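Local coordinates for rhusiopathiae surface protein B (Erysipelothrix rhusiopathiae, PDB 3V10) that probably binds collagen as a cell-wall-anchored adhesin of the bacterial surface, this chain being its collagen-binding region, at residues A[35-39]-A[40-44]; A[90-94]-A[95-99]. All blocks are in the same frame, centred on the assembly; numbering follows the deposited sequence.

Contact 1: residues A[35-39]-A[40-44]; sequences SDMNN and GQKVK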
loop_
_atom_site.group_PDB
_atom_site.type_symbol
_atom_site.label_atom_id
_atom_site.label_comp_id
_atom_site.label_asym_id
_atom_site.label_seq_id
_atom_site.Cartn_x
_atom_site.Cartn_y
_atom_site.Cartn_z
ATOM N N SER A 35 26.919 5.891 -5.389
ATOM C CA SER A 35 27.785 6.118 -6.533
ATOM C C SER A 35 29.094 5.383 -6.313
ATOM O O SER A 35 29.295 4.758 -5.270
ATOM C CB SER A 35 28.052 7.613 -6.717
ATOM O OG SER A 35 28.738 8.141 -5.596
ATOM N N ASP A 36 29.980 5.460 -7.297
ATOM C CA ASP A 36 31.271 4.797 -7.211
ATOM C C ASP A 36 32.338 5.608 -6.476
ATOM O O ASP A 36 33.531 5.381 -6.668
ATOM C CB ASP A 36 31.775 4.435 -8.611
ATOM C CG ASP A 36 31.692 5.598 -9.580
ATOM O OD1 ASP A 36 31.675 6.760 -9.128
ATOM O OD2 ASP A 36 31.655 5.342 -10.799
ATOM N N MET A 37 31.913 6.561 -5.650
ATOM C CA MET A 37 32.862 7.356 -4.871
ATOM C C MET A 37 32.771 6.884 -3.427
ATOM O O MET A 37 31.758 7.098 -2.755
ATOM C CB MET A 37 32.534 8.853 -4.936
ATOM C CG MET A 37 32.902 9.539 -6.243
ATOM S SD MET A 37 34.586 9.193 -6.817
ATOM C CE MET A 37 35.548 9.676 -5.483
ATOM N N ASN A 38 33.825 6.228 -2.956
ATOM C CA ASN A 38 33.851 5.713 -1.590
ATOM C C ASN A 38 34.874 6.457 -0.735
ATOM O O ASN A 38 36.081 6.242 -0.863
ATOM C CB ASN A 38 34.157 4.212 -1.620
ATOM C CG ASN A 38 34.171 3.595 -0.243
ATOM O OD1 ASN A 38 33.559 4.114 0.689
ATOM N ND2 ASN A 38 34.863 2.470 -0.108
ATOM N N ASN A 39 34.387 7.330 0.143
ATOM C CA ASN A 39 35.266 8.114 1.001
ATOM C C ASN A 39 36.222 8.957 0.158
ATOM O O ASN A 39 37.402 9.101 0.479
ATOM C CB ASN A 39 36.055 7.196 1.941
ATOM C CG ASN A 39 35.445 7.121 3.327
ATOM O OD1 ASN A 39 35.522 6.091 3.995
ATOM N ND2 ASN A 39 34.847 8.222 3.772
ATOM N N GLY A 40 35.695 9.509 -0.930
ATOM C CA GLY A 40 36.501 10.343 -1.801
ATOM C C GLY A 40 37.401 9.563 -2.737
ATOM O O GLY A 40 38.209 10.153 -3.452
ATOM N N GLN A 41 37.270 8.240 -2.728
ATOM C CA GLN A 41 38.082 7.397 -3.591
ATOM C C GLN A 41 37.245 6.616 -4.584
ATOM O O GLN A 41 36.244 5.992 -4.235
ATOM C CB GLN A 41 38.929 6.428 -2.764
ATOM C CG GLN A 41 40.051 7.104 -2.008
ATOM C CD GLN A 41 41.188 6.155 -1.707
ATOM O OE1 GLN A 41 41.673 5.449 -2.594
ATOM N NE2 GLN A 41 41.629 6.138 -0.457
ATOM N N LYS A 42 37.670 6.663 -5.835
ATOM C CA LYS A 42 36.988 5.978 -6.911
ATOM C C LYS A 42 37.057 4.457 -6.801
ATOM O O LYS A 42 38.135 3.896 -6.602
ATOM C CB LYS A 42 37.606 6.418 -8.237
ATOM C CG LYS A 42 36.998 7.682 -8.779
ATOM C CD LYS A 42 35.597 7.366 -9.232
ATOM C CE LYS A 42 35.637 6.335 -10.330
ATOM N NZ LYS A 42 36.151 6.969 -11.577
ATOM N N VAL A 43 35.911 3.792 -6.912
ATOM C CA VAL A 43 35.883 2.333 -6.882
ATOM C C VAL A 43 35.301 1.855 -8.207
ATOM O O VAL A 43 34.617 2.604 -8.899
ATOM C CB VAL A 43 35.002 1.768 -5.726
ATOM C CG1 VAL A 43 35.455 2.333 -4.396
ATOM C CG2 VAL A 43 33.524 2.075 -5.988
ATOM N N LYS A 44 35.562 0.599 -8.551
ATOM C CA LYS A 44 35.062 0.010 -9.788
ATOM C C LYS A 44 34.134 -1.157 -9.411
ATOM O O LYS A 44 34.599 -2.212 -8.971
ATOM C CB LYS A 44 36.259 -0.497 -10.610
ATOM C CG LYS A 44 36.069 -0.544 -12.136
ATOM C CD LYS A 44 36.553 0.758 -12.853
ATOM C CE LYS A 44 35.681 2.001 -12.536
ATOM N NZ LYS A 44 36.053 2.907 -11.386
HETATM O O HOH W 1 33.231 3.333 -11.179
HETATM O O HOH W 2 32.984 9.918 -1.426
#
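D36 to N39 and G40 to V43 run antiparallel as one tight hairpin, D36 facing V43 and M37 facing K42. N38 to Q41 forms a type I' turn, with N39 and G40 at its corner and both at positive phi. N38 and Q41 are a hydrogen-bonded pair. N38 N gives a nearly straight bond to Q41 O at 2.7 Å. The return bond, Q41 N to N38 O at 3.0 Å, is more bent. Two residues further from the turn, V43 N bonds to D36 O at 2.9 Å. A water accepts from G40 N at the turn.

This is a two-residue beta hairpin, a small two-strand sheet of its own at the surface, within the bacterial Ig family region of the collagen-binding part of RspB.

M37 and K42 share one face. The M37 chain bends at both chi2 and chi3, which folds its thioether back over the turn. SD then lies 3.2 Å from K42 CD, unusually short for an apolar contact, so the exact fit is doubtful. CE lies near G40 C. K42 also bends repeatedly and runs alongside D36, but its NZ stays 4.8 Å from D36 OD2, too far for a salt bridge. That carboxylate oxygen instead takes a bond from V111 N, and a water lies within bonding reach of both this oxygen and V43 O. V43 CG1 packs 3.6 Å from N38 CB. With chi1 near 180°, the N38 amide is carried off toward the N-terminal segment, where ND2 bonds to E7 OE2.

Contact 2: residues A[90-94]-A[95-99]; sequences LTFNG and SHIHF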
loop_
_atom_site.group_PDB
_atom_site.type_symbol
_atom_site.label_atom_id
_atom_site.label_comp_id
_atom_site.label_asym_id
_atom_site.label_seq_id
_atom_site.Cartn_x
_atom_site.Cartn_y
_atom_site.Cartn_z
ATOM N N LEU A 90 17.646 -6.471 -7.766
ATOM C CA LEU A 90 17.191 -6.333 -6.390
ATOM C C LEU A 90 16.407 -7.567 -5.986
ATOM O O LEU A 90 15.503 -8.000 -6.705
ATOM C CB LEU A 90 16.280 -5.114 -6.226
ATOM C CG LEU A 90 16.910 -3.733 -6.081
ATOM C CD1 LEU A 90 15.810 -2.686 -6.116
ATOM C CD2 LEU A 90 17.690 -3.653 -4.771
ATOM N N THR A 91 16.757 -8.129 -4.838
ATOM C CA THR A 91 16.053 -9.294 -4.326
ATOM C C THR A 91 15.395 -8.886 -3.016
ATOM O O THR A 91 16.055 -8.411 -2.091
ATOM C CB THR A 91 17.006 -10.479 -4.083
ATOM O OG1 THR A 91 17.590 -10.886 -5.328
ATOM C CG2 THR A 91 16.234 -11.656 -3.481
ATOM N N PHE A 92 14.080 -9.063 -2.946
ATOM C CA PHE A 92 13.321 -8.691 -1.756
ATOM C C PHE A 92 13.126 -9.916 -0.869
ATOM O O PHE A 92 12.460 -10.876 -1.260
ATOM C CB PHE A 92 11.972 -8.103 -2.186
ATOM C CG PHE A 92 12.102 -6.924 -3.111
ATOM C CD1 PHE A 92 12.182 -5.628 -2.610
ATOM C CD2 PHE A 92 12.211 -7.115 -4.481
ATOM C CE1 PHE A 92 12.375 -4.543 -3.468
ATOM C CE2 PHE A 92 12.401 -6.038 -5.341
ATOM C CZ PHE A 92 12.486 -4.749 -4.832
ATOM N N ASN A 93 13.716 -9.870 0.323
ATOM C CA ASN A 93 13.642 -10.973 1.277
ATOM C C ASN A 93 13.079 -10.516 2.624
ATOM O O ASN A 93 13.798 -10.481 3.626
ATOM C CB ASN A 93 15.040 -11.570 1.478
ATOM C CG ASN A 93 15.615 -12.168 0.199
ATOM O OD1 ASN A 93 16.802 -12.009 -0.094
ATOM N ND2 ASN A 93 14.778 -12.864 -0.562
ATOM N N GLY A 94 11.795 -10.165 2.640
ATOM C CA GLY A 94 11.164 -9.712 3.870
ATOM C C GLY A 94 11.702 -8.366 4.322
ATOM O O GLY A 94 11.544 -7.351 3.632
ATOM N N SER A 95 12.346 -8.354 5.485
ATOM C CA SER A 95 12.925 -7.123 6.025
ATOM C C SER A 95 14.318 -6.910 5.433
ATOM O O SER A 95 14.957 -5.887 5.678
ATOM C CB SER A 95 13.030 -7.201 7.552
ATOM O OG SER A 95 11.750 -7.345 8.160
ATOM N N HIS A 96 14.784 -7.878 4.649
ATOM C CA HIS A 96 16.104 -7.791 4.032
ATOM C C HIS A 96 15.996 -7.590 2.525
ATOM O O HIS A 96 15.299 -8.337 1.854
ATOM C CB HIS A 96 16.897 -9.077 4.293
ATOM C CG HIS A 96 17.172 -9.341 5.740
ATOM N ND1 HIS A 96 18.129 -8.650 6.454
ATOM C CD2 HIS A 96 16.627 -10.229 6.604
ATOM C CE1 HIS A 96 18.162 -9.106 7.694
ATOM N NE2 HIS A 96 17.260 -10.064 7.811
ATOM N N ILE A 97 16.697 -6.589 2.006
ATOM C CA ILE A 97 16.694 -6.302 0.572
ATOM C C ILE A 97 18.134 -6.397 0.082
ATOM O O ILE A 97 19.027 -5.743 0.628
ATOM C CB ILE A 97 16.163 -4.882 0.278
ATOM C CG1 ILE A 97 14.891 -4.615 1.084
ATOM C CG2 ILE A 97 15.894 -4.737 -1.212
ATOM C CD1 ILE A 97 13.753 -5.540 0.756
ATOM N N HIS A 98 18.350 -7.205 -0.951
ATOM C CA HIS A 98 19.678 -7.439 -1.502
ATOM C C HIS A 98 19.857 -6.783 -2.864
ATOM O O HIS A 98 18.997 -6.900 -3.733
ATOM C CB HIS A 98 19.900 -8.959 -1.627
ATOM C CG HIS A 98 21.272 -9.357 -2.089
ATOM N ND1 HIS A 98 22.379 -9.322 -1.267
ATOM C CD2 HIS A 98 21.704 -9.853 -3.275
ATOM C CE1 HIS A 98 23.430 -9.784 -1.923
ATOM N NE2 HIS A 98 23.049 -10.113 -3.143
ATOM N N PHE A 99 20.963 -6.072 -3.042
ATOM C CA PHE A 99 21.247 -5.464 -4.334
ATOM C C PHE A 99 22.544 -6.068 -4.847
ATOM O O PHE A 99 23.529 -6.124 -4.115
ATOM C CB PHE A 99 21.402 -3.944 -4.228
ATOM C CG PHE A 99 21.837 -3.295 -5.519
ATOM C CD1 PHE A 99 23.179 -3.283 -5.895
ATOM C CD2 PHE A 99 20.900 -2.735 -6.379
ATOM C CE1 PHE A 99 23.582 -2.729 -7.105
ATOM C CE2 PHE A 99 21.293 -2.172 -7.601
ATOM C CZ PHE A 99 22.638 -2.170 -7.961
HETATM O O HOH W 3 19.762 -9.329 -6.000
#
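A two-residue beta hairpin joins strands 85-93 and 96-101 through a type II' turn from N93 to H96. G94 takes the positive-phi corner. T91 and H98 exchange two nearly straight bonds, both 2.8 Å, T91 N to H98 O and H98 N to T91 O. Nearer the turn, N93 N bonds to H96 O at 2.7 Å, bent at the hydrogen (143°), while H96 N bonds back to N93 O.

L90, F92, I97 and F99 share the buried face. L90 CD2 sits in the plane of the F99 ring, against its edge, 3.7 Å from F99 CD2. I97 CD1 approaches the F92 ring obliquely, 3.7 Å from F92 CD1. I97 CG1 lies anti to the carbonyl carbon (chi1 -46°), and the bend at chi2 carries CD1 to that ring. On the other face T91 and H98 meet through their CB atoms, 4.1 Å apart. H98 ND1 bonds to D52.

Strand 71-77 flanks the hairpin on the 85-93 side, where L90 and F92 touch M73. Strand 50-54 pairs with 96-101, and F51 stacks on F99. Strand 112-123 packs under the buried face, with L117 against F92 and I97.

In the fold
From the N terminus the chain first runs through strands 10-16 and 28-35. Contact 1 closes just after strand 28-35, where residues 35-44 turn back on themselves. Strands 50-54, 61-65 and 71-77 follow before contact 2 reverses the chain between strands 85-93 and 96-101. The two hairpins are in series, neither enclosing nor crossing the other. Their centres lie 24 Å apart and their nearest atoms about 9 Å apart. Both belong to the bacterial Ig family region. The centre of contact 1 lies about 35 Å from the chain centre, at the surface, where it meets the N-terminal segment and the loop before strand 112-123. Contact 2 is part of the large mixed sheet, which strand 28-35 also joins.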